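Local coordinates for protein lytic polysaccharide monooxygenase ([Kitasatospora] papulosa, PDB 6NDQ) that probably binds copper and oxidatively cleaves the glycosidic bonds of cellulose or a related polysaccharide, as other lytic polysaccharide monooxygenases of this family do, at residues Gln135-Glu139 with Ile151-Thr155; Gln36-Ala40 with Asp81-Ser85. All blocks are in the same frame, centred on the assembly; numbering follows the deposited sequence.

Contact 1 (Gln135-Glu139 with Ile151-Thr155); sequences QLVAE and IPVTT
Val-137 lays its methyl CG2 against the methyl CG1 of Val-153, 3.6 Å away. This contact joins the two sheets of the beta-sandwich core that lytic polysaccharide monooxygenases share. Strand 134-139 pairs with strand 110-118, and strand 148-154 pairs with strand 97-104 in the other sheet. The short strand axes run at 135° to each other, and no direct hydrogen bond links them. A classic beta bulge, with Val-137 and Ala-138 both set against Val-115, turns both side chains toward the facing strand. Val-137 CG1 lies anti to its own carbonyl carbon (chi1 -71°), which brings it within 3.9 Å of Thr-155 CG2. The other branch, CG2, is thereby left for Val-153, and the two valine side chains meet at a slant. Ala-138 CB sits over a pair of methyls, 4.0 Å from Val-153 CG2 and 4.1 Å from Ile-151 CG2. Thr-155 keeps its methyl for this apolar patch, while its OG1 hydrogen-bonds to the carbonyl of Asp-96. One water bridges the two backbones. The water donates to Val-137 O at 2.9 Å and accepts from Thr-154 N at a short 2.6 Å.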
ATOM      1  N   GLN A 135       2.257  13.017   4.435  1.00 16.67           N
ATOM      2  CA  GLN A 135       2.289  13.525   5.800  1.00 16.80           C
ATOM      3  C   GLN A 135       2.243  12.319   6.722  1.00 18.11           C
ATOM      4  O   GLN A 135       1.378  11.455   6.562  1.00 17.53           O
ATOM      5  CB  GLN A 135       1.092  14.444   6.097  1.00 21.52           C
ATOM      6  CG  GLN A 135       1.088  15.736   5.291  1.00 27.96           C
ATOM      7  CD  GLN A 135      -0.148  16.602   5.542  1.00 33.47           C
ATOM      8  OE1 GLN A 135      -1.293  16.155   5.375  1.00 29.05           O
ATOM      9  NE2 GLN A 135       0.084  17.855   5.932  1.00 33.30           N
ATOM     10  N   LEU A 136       3.173  12.246   7.672  1.00 20.43           N
ATOM     11  CA  LEU A 136       3.189  11.131   8.617  1.00 20.26           C
ATOM     12  C   LEU A 136       2.041  11.279   9.602  1.00 19.40           C
ATOM     13  O   LEU A 136       1.924  12.315  10.263  1.00 22.21           O
ATOM     14  CB  LEU A 136       4.526  11.084   9.357  1.00 19.02           C
ATOM     15  CG  LEU A 136       4.754  10.053  10.481  1.00 17.02           C
ATOM     16  CD1 LEU A 136       5.055   8.685   9.950  1.00 19.49           C
ATOM     17  CD2 LEU A 136       5.867  10.489  11.465  1.00 24.37           C
ATOM     18  N   VAL A 137       1.177  10.264   9.695  1.00 19.34           N
ATOM     19  CA  VAL A 137       0.031  10.353  10.590  1.00 19.16           C
ATOM     20  C   VAL A 137       0.047   9.318  11.711  1.00 20.54           C
ATOM     21  O   VAL A 137      -0.597   9.551  12.746  1.00 21.14           O
ATOM     22  CB  VAL A 137      -1.314  10.293   9.823  1.00 17.14           C
ATOM     23  CG1 VAL A 137      -1.547  11.582   9.011  1.00 23.02           C
ATOM     24  CG2 VAL A 137      -1.412   9.055   8.959  1.00 20.56           C
ATOM     25  N   ALA A 138       0.765   8.203  11.584  1.00 17.05           N
ATOM     26  CA  ALA A 138       0.912   7.278  12.702  1.00 18.95           C
ATOM     27  C   ALA A 138       2.340   6.749  12.704  1.00 17.36           C
ATOM     28  O   ALA A 138       2.941   6.578  11.641  1.00 16.45           O
ATOM     29  CB  ALA A 138      -0.095   6.118  12.617  1.00 19.79           C
ATOM     30  N   GLU A 139       2.893   6.533  13.900  1.00 18.38           N
ATOM     31  CA  GLU A 139       4.181   5.858  14.006  1.00 18.12           C
ATOM     32  C   GLU A 139       4.194   5.066  15.303  1.00 21.63           C
ATOM     33  O   GLU A 139       3.844   5.599  16.358  1.00 20.06           O
ATOM     34  CB  GLU A 139       5.358   6.833  13.982  1.00 21.95           C
ATOM     35  CG  GLU A 139       6.661   6.082  13.867  1.00 21.19           C
ATOM     36  CD  GLU A 139       7.856   6.976  13.603  1.00 28.76           C
ATOM     37  OE1 GLU A 139       7.679   8.209  13.491  1.00 28.53           O
ATOM     38  OE2 GLU A 139       8.988   6.434  13.543  1.00 30.92           O
ATOM     39  N   ILE A 151      -2.818  -1.008  13.362  1.00 19.60           N
ATOM     40  CA  ILE A 151      -2.280   0.311  13.676  1.00 17.11           C
ATOM     41  C   ILE A 151      -3.446   1.288  13.738  1.00 21.00           C
ATOM     42  O   ILE A 151      -4.072   1.585  12.703  1.00 20.17           O
ATOM     43  CB  ILE A 151      -1.244   0.768  12.643  1.00 18.85           C
ATOM     44  CG1 ILE A 151      -0.174  -0.305  12.457  1.00 18.21           C
ATOM     45  CG2 ILE A 151      -0.647   2.124  13.062  1.00 19.24           C
ATOM     46  CD1 ILE A 151       0.426  -0.248  11.096  1.00 20.38           C
ATOM     47  N   PRO A 152      -3.776   1.816  14.911  1.00 21.82           N
ATOM     48  CA  PRO A 152      -4.829   2.833  14.990  1.00 21.05           C
ATOM     49  C   PRO A 152      -4.287   4.169  14.496  1.00 21.24           C
ATOM     50  O   PRO A 152      -3.161   4.564  14.820  1.00 21.99           O
ATOM     51  CB  PRO A 152      -5.184   2.865  16.482  1.00 24.88           C
ATOM     52  CG  PRO A 152      -3.916   2.435  17.174  1.00 20.57           C
ATOM     53  CD  PRO A 152      -3.207   1.477  16.231  1.00 19.85           C
ATOM     54  N   VAL A 153      -5.076   4.845  13.671  1.00 18.89           N
ATOM     55  CA  VAL A 153      -4.662   6.092  13.041  1.00 21.28           C
ATOM     56  C   VAL A 153      -5.728   7.138  13.314  1.00 23.72           C
ATOM     57  O   VAL A 153      -6.924   6.857  13.171  1.00 25.58           O
ATOM     58  CB  VAL A 153      -4.456   5.935  11.522  1.00 18.18           C
ATOM     59  CG1 VAL A 153      -3.844   7.208  10.941  1.00 23.49           C
ATOM     60  CG2 VAL A 153      -3.613   4.707  11.210  1.00 18.66           C
ATOM     61  N   THR A 154      -5.302   8.343  13.693  1.00 19.85           N
ATOM     62  CA  THR A 154      -6.217   9.457  13.908  1.00 26.87           C
ATOM     63  C   THR A 154      -5.793  10.596  12.995  1.00 22.26           C
ATOM     64  O   THR A 154      -4.609  10.937  12.939  1.00 27.40           O
ATOM     65  CB  THR A 154      -6.237   9.888  15.392  1.00 27.90           C
ATOM     66  OG1 THR A 154      -4.991  10.488  15.752  1.00 34.16           O
ATOM     67  CG2 THR A 154      -6.441   8.683  16.288  1.00 22.57           C
ATOM     68  N   THR A 155      -6.739  11.122  12.221  1.00 22.70           N
ATOM     69  CA  THR A 155      -6.498  12.270  11.360  1.00 23.23           C
ATOM     70  C   THR A 155      -7.667  13.247  11.475  1.00 24.54           C
ATOM     71  O   THR A 155      -8.724  12.942  12.035  1.00 22.00           O
ATOM     72  CB  THR A 155      -6.310  11.871   9.882  1.00 25.60           C
ATOM     73  OG1 THR A 155      -7.568  11.471   9.324  1.00 23.69           O
ATOM     74  CG2 THR A 155      -5.293  10.745   9.720  1.00 22.85           C
TER
HETATM   75  O   HOH W   1      -2.773   8.555  14.366  1.00 25.71           O

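Contact 2 (Gln36-Ala40 with Asp81-Ser85); sequences QAWQA and DSLDS
The amide of Gln-36 uses one end for Ser-82 and the other for Ser-85. Gln-36 NE2 donates to Ser-82 O at 2.8 Å, with an N-H...O angle of 170°. That oxygen lies in the plane of the amide. At the other end Ser-85 OG donates to Gln-36 OE1 at 2.8 Å, from well above the carbonyl plane (44° out of it). Two bonds fix the rotation of the amide, and NE2 has a further acceptor in Met-33 O. Ser-85 CB lies over the same face of the amide as its OG, 3.4 Å from Gln-36 NE2. The Gln-36 chain bends at chi2 (94°) to present its amide here. With an alanine here, Ser-82 O would probably lose its amide donor and Ser-85 OG its acceptor, and a gap would be likely to open beside Ser-85 CB. The contact docks helix 32-40 on a 3-10 turn, 81-84, in the long loop before strand 92-94. Ser-82 packs on the helix. Ser-82 OG comes within 3.3 Å of Ala-37 CA, and Ser-82 CB meets Ala-40 CB at 4.0 Å. Leu-83 starts away from the helix, yet its methyl CD2 returns to 4.4 Å from Ala-37 CB.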
ATOM      1  N   GLN A  36      -4.204  -2.867 -16.013  1.00 15.01           N
ATOM      2  CA  GLN A  36      -2.857  -2.553 -16.486  1.00 13.18           C
ATOM      3  C   GLN A  36      -1.807  -3.229 -15.624  1.00 17.33           C
ATOM      4  O   GLN A  36      -0.743  -3.561 -16.136  1.00 14.16           O
ATOM      5  CB  GLN A  36      -2.592  -1.038 -16.560  1.00 16.39           C
ATOM      6  CG  GLN A  36      -2.689  -0.280 -15.226  1.00 14.59           C
ATOM      7  CD  GLN A  36      -1.343  -0.123 -14.518  1.00 17.17           C
ATOM      8  OE1 GLN A  36      -0.330   0.110 -15.165  1.00 14.94           O
ATOM      9  NE2 GLN A  36      -1.343  -0.224 -13.186  1.00 15.93           N
ATOM     10  N   ALA A  37      -2.109  -3.489 -14.340  1.00 15.47           N
ATOM     11  CA  ALA A  37      -1.170  -4.218 -13.483  1.00 15.32           C
ATOM     12  C   ALA A  37      -1.113  -5.703 -13.846  1.00 13.93           C
ATOM     13  O   ALA A  37      -0.023  -6.285 -13.978  1.00 18.85           O
ATOM     14  CB  ALA A  37      -1.551  -4.036 -12.006  1.00 14.45           C
ATOM     15  N   TRP A  38      -2.271  -6.352 -13.982  1.00 13.08           N
ATOM     16  CA  TRP A  38      -2.276  -7.750 -14.417  1.00 16.31           C
ATOM     17  C   TRP A  38      -1.572  -7.919 -15.770  1.00 15.70           C
ATOM     18  O   TRP A  38      -0.821  -8.889 -15.974  1.00 19.12           O
ATOM     19  CB  TRP A  38      -3.723  -8.269 -14.478  1.00 14.94           C
ATOM     20  CG  TRP A  38      -4.275  -8.698 -13.138  1.00 17.32           C
ATOM     21  CD1 TRP A  38      -5.189  -8.027 -12.369  1.00 15.38           C
ATOM     22  CD2 TRP A  38      -3.923  -9.877 -12.388  1.00 16.67           C
ATOM     23  NE1 TRP A  38      -5.445  -8.723 -11.216  1.00 17.34           N
ATOM     24  CE2 TRP A  38      -4.680  -9.860 -11.201  1.00 15.44           C
ATOM     25  CE3 TRP A  38      -3.056 -10.952 -12.615  1.00 18.14           C
ATOM     26  CZ2 TRP A  38      -4.609 -10.887 -10.249  1.00 17.77           C
ATOM     27  CZ3 TRP A  38      -2.971 -11.965 -11.655  1.00 18.58           C
ATOM     28  CH2 TRP A  38      -3.742 -11.919 -10.492  1.00 18.63           C
ATOM     29  N   GLN A  39      -1.798  -6.982 -16.704  1.00 16.30           N
ATOM     30  CA  GLN A  39      -1.163  -7.030 -18.021  1.00 16.18           C
ATOM     31  C   GLN A  39       0.349  -6.979 -17.907  1.00 15.40           C
ATOM     32  O   GLN A  39       1.052  -7.776 -18.538  1.00 19.35           O
ATOM     33  CB  GLN A  39      -1.631  -5.858 -18.884  1.00 15.58           C
ATOM     34  CG  GLN A  39      -3.023  -6.050 -19.490  1.00 19.86           C
ATOM     35  CD  GLN A  39      -2.996  -6.985 -20.702  1.00 26.13           C
ATOM     36  OE1 GLN A  39      -2.305  -6.730 -21.689  1.00 33.30           O
ATOM     37  NE2 GLN A  39      -3.721  -8.079 -20.609  1.00 28.16           N
ATOM     38  N   ALA A  40       0.862  -6.043 -17.099  1.00 18.01           N
ATOM     39  CA  ALA A  40       2.304  -5.808 -17.064  1.00 18.01           C
ATOM     40  C   ALA A  40       3.037  -6.935 -16.353  1.00 24.40           C
ATOM     41  O   ALA A  40       4.107  -7.378 -16.807  1.00 18.46           O
ATOM     42  CB  ALA A  40       2.608  -4.454 -16.408  1.00 20.14           C
ATOM     43  N   ASP A  81       6.251  -2.707 -10.615  1.00 14.78           N
ATOM     44  CA  ASP A  81       6.353  -1.408 -11.283  1.00 12.74           C
ATOM     45  C   ASP A  81       4.965  -0.811 -11.485  1.00 10.55           C
ATOM     46  O   ASP A  81       4.741   0.373 -11.209  1.00 13.36           O
ATOM     47  CB  ASP A  81       7.012  -1.561 -12.664  1.00 16.27           C
ATOM     48  CG  ASP A  81       8.519  -1.381 -12.655  1.00 19.65           C
ATOM     49  OD1 ASP A  81       9.044  -0.740 -11.717  1.00 17.57           O
ATOM     50  OD2 ASP A  81       9.149  -1.881 -13.621  1.00 17.69           O
ATOM     51  N   SER A  82       4.041  -1.632 -11.979  1.00 13.79           N
ATOM     52  CA  SER A  82       2.747  -1.117 -12.408  1.00 12.89           C
ATOM     53  C   SER A  82       1.876  -0.642 -11.257  1.00 17.34           C
ATOM     54  O   SER A  82       0.849   0.004 -11.532  1.00 12.60           O
ATOM     55  CB  SER A  82       1.986  -2.161 -13.246  1.00 13.02           C
ATOM     56  OG  SER A  82       1.927  -3.414 -12.591  1.00 14.60           O
ATOM     57  N   LEU A  83       2.260  -0.889 -10.001  1.00 15.72           N
ATOM     58  CA  LEU A  83       1.507  -0.337  -8.878  1.00 11.25           C
ATOM     59  C   LEU A  83       1.710   1.167  -8.717  1.00 12.26           C
ATOM     60  O   LEU A  83       0.949   1.810  -7.973  1.00 15.59           O
ATOM     61  CB  LEU A  83       1.882  -1.061  -7.582  1.00 14.53           C
ATOM     62  CG  LEU A  83       1.776  -2.596  -7.618  1.00 14.30           C
ATOM     63  CD1 LEU A  83       1.945  -3.136  -6.243  1.00 15.13           C
ATOM     64  CD2 LEU A  83       0.361  -2.999  -8.163  1.00 10.39           C
ATOM     65  N   ASP A  84       2.746   1.720  -9.364  1.00 15.73           N
ATOM     66  CA  ASP A  84       3.073   3.140  -9.398  1.00 13.42           C
ATOM     67  C   ASP A  84       2.225   3.930 -10.378  1.00 16.12           C
ATOM     68  O   ASP A  84       2.313   5.162 -10.378  1.00 14.68           O
ATOM     69  CB  ASP A  84       4.525   3.353  -9.822  1.00 15.22           C
ATOM     70  CG  ASP A  84       5.493   2.942  -8.771  1.00 15.35           C
ATOM     71  OD1 ASP A  84       5.101   2.995  -7.592  1.00 14.66           O
ATOM     72  OD2 ASP A  84       6.645   2.551  -9.126  1.00 14.33           O
ATOM     73  N   SER A  85       1.442   3.244 -11.222  1.00 16.34           N
ATOM     74  CA  SER A  85       0.694   3.906 -12.282  1.00 18.15           C
ATOM     75  C   SER A  85      -0.366   4.848 -11.706  1.00 16.95           C
ATOM     76  O   SER A  85      -0.890   4.644 -10.598  1.00 17.96           O
ATOM     77  CB  SER A  85       0.045   2.860 -13.181  1.00 17.24           C
ATOM     78  OG  SER A  85       1.034   2.159 -13.901  1.00 13.79           O
TER

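Contacts 1 and 2 lie on opposite sides of the chain's centre, about 27 Å apart between centres and about 16 Å between nearest atoms. They share no helix or strand. Contact 1 joins two strands of the beta-sandwich, and contact 2 joins a helix to a 3-10 turn in the helix and loop region. Both are partly buried and bury nearly the same area, 200 and 204 Å². Their chemistry differs. In 135-139 with 151-155, methyl groups do the touching and a water links the backbones. In 36-40 with 81-85, direct side-chain hydrogen bonds lead and small residues allow close approach.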